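Local coordinates for protein acetyltransferase (Escherichia coli, PDB 7BYY) that acetylates aminoacyl-tRNAs, probably using acetyl-CoA, as the GNAT-family toxin of a toxin-antitoxin system, at residues K57-R62 against E66-C71. The protein carries 1 engineered substitution. Numbering follows the deposited sequence.
Sequences KALIDR and ELIGIC
The carbonyl oxygen of L59 accepts two backbone N-H groups of the opposite strand: I68 N binds L59 O at 2.7 Å, nearly in line with the carbonyl (C=O...N 174°), and G69 N reaches L59 O more weakly at 3.5 Å. In return, L59 N donates to G69 O at 3.0 Å. I68 and G69 thus both face L59, the pairing that defines a classic beta bulge; consistent with this, I68 has a helix-like psi of -48° and the register moves by one, with I60 set against L67. Beyond the bulge, D61 N donates to E66 O at 3.1 Å. At the bulge the CB of I68 points toward strand 55-61. With CG1 of I68 beside the backbone N (chi1 -68°), the branch runs along to D61, where CD1 of I68 meets CB of D61 at 3.7 Å. On the face bearing A58 and I60, CD1 of I60 meets CD1 of L67 at 3.7 Å, the two side chains meeting at a slant, while A58 CB touches the CD1 methyls of both L67 and I70. L59, I68 and C71 pack against helix 114-132. The strands run antiparallel with three residues between the segments, a beta hairpin within the mixed sheet of a GNAT fold.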
ATOM      1  N   LYS A  57      13.285   2.092   6.770  1.00 45.20           N
ATOM      2  CA  LYS A  57      14.503   1.789   6.031  1.00 45.23           C
ATOM      3  C   LYS A  57      15.679   2.437   6.746  1.00 46.06           C
ATOM      4  O   LYS A  57      15.636   3.630   7.065  1.00 47.51           O
ATOM      5  CB  LYS A  57      14.412   2.294   4.591  1.00 48.01           C
ATOM      6  CG  LYS A  57      14.013   1.228   3.595  1.00 53.79           C
ATOM      7  CD  LYS A  57      15.135   0.224   3.385  1.00 59.31           C
ATOM      8  CE  LYS A  57      14.584  -1.122   2.946  1.00 60.54           C
ATOM      9  NZ  LYS A  57      13.528  -0.964   1.910  1.00 60.95           N
ATOM     10  N   ALA A  58      16.724   1.652   6.996  1.00 44.88           N
ATOM     11  CA  ALA A  58      17.869   2.102   7.772  1.00 42.91           C
ATOM     12  C   ALA A  58      19.124   2.146   6.909  1.00 42.05           C
ATOM     13  O   ALA A  58      19.284   1.360   5.971  1.00 43.77           O
ATOM     14  CB  ALA A  58      18.108   1.193   8.982  1.00 41.65           C
ATOM     15  N   LEU A  59      20.011   3.080   7.243  1.00 40.05           N
ATOM     16  CA  LEU A  59      21.345   3.165   6.659  1.00 36.80           C
ATOM     17  C   LEU A  59      22.353   2.865   7.757  1.00 36.01           C
ATOM     18  O   LEU A  59      22.561   3.683   8.658  1.00 36.70           O
ATOM     19  CB  LEU A  59      21.595   4.541   6.049  1.00 37.07           C
ATOM     20  CG  LEU A  59      21.342   4.656   4.550  1.00 36.70           C
ATOM     21  CD1 LEU A  59      22.063   5.866   3.983  1.00 34.64           C
ATOM     22  CD2 LEU A  59      21.769   3.381   3.841  1.00 38.89           C
ATOM     23  N   ILE A  60      22.979   1.696   7.681  1.00 35.80           N
ATOM     24  CA  ILE A  60      23.904   1.223   8.702  1.00 38.02           C
ATOM     25  C   ILE A  60      25.315   1.246   8.134  1.00 42.41           C
ATOM     26  O   ILE A  60      25.530   0.917   6.962  1.00 41.56           O
ATOM     27  CB  ILE A  60      23.525  -0.192   9.183  1.00 35.93           C
ATOM     28  CG1 ILE A  60      22.046  -0.239   9.583  1.00 32.12           C
ATOM     29  CG2 ILE A  60      24.417  -0.629  10.338  1.00 35.64           C
ATOM     30  CD1 ILE A  60      21.656   0.796  10.620  1.00 31.95           C
ATOM     31  N   ASP A  61      26.273   1.656   8.963  1.00 46.41           N
ATOM     32  CA  ASP A  61      27.682   1.553   8.605  1.00 48.56           C
ATOM     33  C   ASP A  61      28.129   0.110   8.796  1.00 49.11           C
ATOM     34  O   ASP A  61      27.975  -0.449   9.885  1.00 51.77           O
ATOM     35  CB  ASP A  61      28.525   2.500   9.456  1.00 50.83           C
ATOM     36  CG  ASP A  61      29.985   2.511   9.042  1.00 53.95           C
ATOM     37  OD1 ASP A  61      30.276   2.958   7.913  1.00 54.64           O
ATOM     38  OD2 ASP A  61      30.841   2.075   9.843  1.00 55.45           O
ATOM     39  N   ARG A  62      28.671  -0.498   7.740  1.00 48.92           N
ATOM     40  CA  ARG A  62      29.065  -1.900   7.834  1.00 50.14           C
ATOM     41  C   ARG A  62      30.171  -2.103   8.860  1.00 51.16           C
ATOM     42  O   ARG A  62      30.206  -3.135   9.541  1.00 52.85           O
ATOM     43  CB  ARG A  62      29.505  -2.415   6.463  1.00 52.29           C
ATOM     44  CG  ARG A  62      29.898  -3.883   6.445  1.00 56.36           C
ATOM     45  CD  ARG A  62      30.619  -4.235   5.157  1.00 60.94           C
ATOM     46  NE  ARG A  62      31.644  -3.247   4.827  1.00 65.45           N
ATOM     47  CZ  ARG A  62      32.871  -3.242   5.336  1.00 68.23           C
ATOM     48  NH1 ARG A  62      33.735  -2.300   4.976  1.00 70.02           N
ATOM     49  NH2 ARG A  62      33.238  -4.178   6.201  1.00 68.48           N
ATOM     50  N   GLU A  66      26.837   1.915  13.113  1.00 46.38           N
ATOM     51  CA  GLU A  66      26.120   3.113  13.532  1.00 45.09           C
ATOM     52  C   GLU A  66      24.943   3.417  12.609  1.00 40.59           C
ATOM     53  O   GLU A  66      24.970   3.138  11.406  1.00 38.88           O
ATOM     54  CB  GLU A  66      27.066   4.314  13.571  1.00 44.71           C
ATOM     55  CG  GLU A  66      27.948   4.388  14.807  1.00 48.56           C
ATOM     56  CD  GLU A  66      28.280   5.818  15.199  1.00 52.76           C
ATOM     57  OE1 GLU A  66      27.720   6.746  14.577  1.00 53.00           O
ATOM     58  OE2 GLU A  66      29.093   6.016  16.132  1.00 55.24           O
ATOM     59  N   LEU A  67      23.903   4.004  13.193  1.00 38.91           N
ATOM     60  CA  LEU A  67      22.697   4.371  12.454  1.00 36.87           C
ATOM     61  C   LEU A  67      22.962   5.687  11.737  1.00 38.51           C
ATOM     62  O   LEU A  67      22.979   6.754  12.354  1.00 40.61           O
ATOM     63  CB  LEU A  67      21.502   4.473  13.396  1.00 35.32           C
ATOM     64  CG  LEU A  67      20.157   4.818  12.752  1.00 36.27           C
ATOM     65  CD1 LEU A  67      19.820   3.832  11.643  1.00 35.12           C
ATOM     66  CD2 LEU A  67      19.052   4.856  13.797  1.00 37.59           C
ATOM     67  N   ILE A  68      23.172   5.613  10.424  1.00 37.26           N
ATOM     68  CA  ILE A  68      23.470   6.811   9.647  1.00 35.82           C
ATOM     69  C   ILE A  68      22.191   7.566   9.314  1.00 35.12           C
ATOM     70  O   ILE A  68      22.100   8.784   9.507  1.00 34.12           O
ATOM     71  CB  ILE A  68      24.257   6.438   8.378  1.00 34.75           C
ATOM     72  CG1 ILE A  68      25.655   5.945   8.754  1.00 36.66           C
ATOM     73  CG2 ILE A  68      24.336   7.624   7.426  1.00 33.78           C
ATOM     74  CD1 ILE A  68      26.229   4.927   7.789  1.00 37.34           C
ATOM     75  N   GLY A  69      21.183   6.857   8.816  1.00 35.50           N
ATOM     76  CA  GLY A  69      19.923   7.488   8.477  1.00 35.62           C
ATOM     77  C   GLY A  69      18.757   6.554   8.717  1.00 36.57           C
ATOM     78  O   GLY A  69      18.915   5.334   8.835  1.00 37.14           O
ATOM     79  N   ILE A  70      17.569   7.153   8.790  1.00 38.34           N
ATOM     80  CA  ILE A  70      16.327   6.416   8.966  1.00 39.53           C
ATOM     81  C   ILE A  70      15.307   6.951   7.971  1.00 39.41           C
ATOM     82  O   ILE A  70      15.427   8.065   7.455  1.00 34.73           O
ATOM     83  CB  ILE A  70      15.781   6.517  10.409  1.00 40.68           C
ATOM     84  CG1 ILE A  70      14.943   5.285  10.753  1.00 37.98           C
ATOM     85  CG2 ILE A  70      14.966   7.790  10.588  1.00 42.94           C
ATOM     86  CD1 ILE A  70      15.739   4.009  10.826  1.00 38.46           C
ATOM     87  N   CYS A  71      14.293   6.133   7.702  1.00 41.33           N
ATOM     88  CA  CYS A  71      13.271   6.501   6.728  1.00 40.07           C
ATOM     89  C   CYS A  71      12.025   5.671   7.000  1.00 38.73           C
ATOM     90  O   CYS A  71      12.033   4.459   6.769  1.00 40.95           O
ATOM     91  CB  CYS A  71      13.784   6.274   5.315  1.00 38.51           C
ATOM     92  SG  CYS A  71      12.496   6.342   4.083  1.00 38.32           S
TER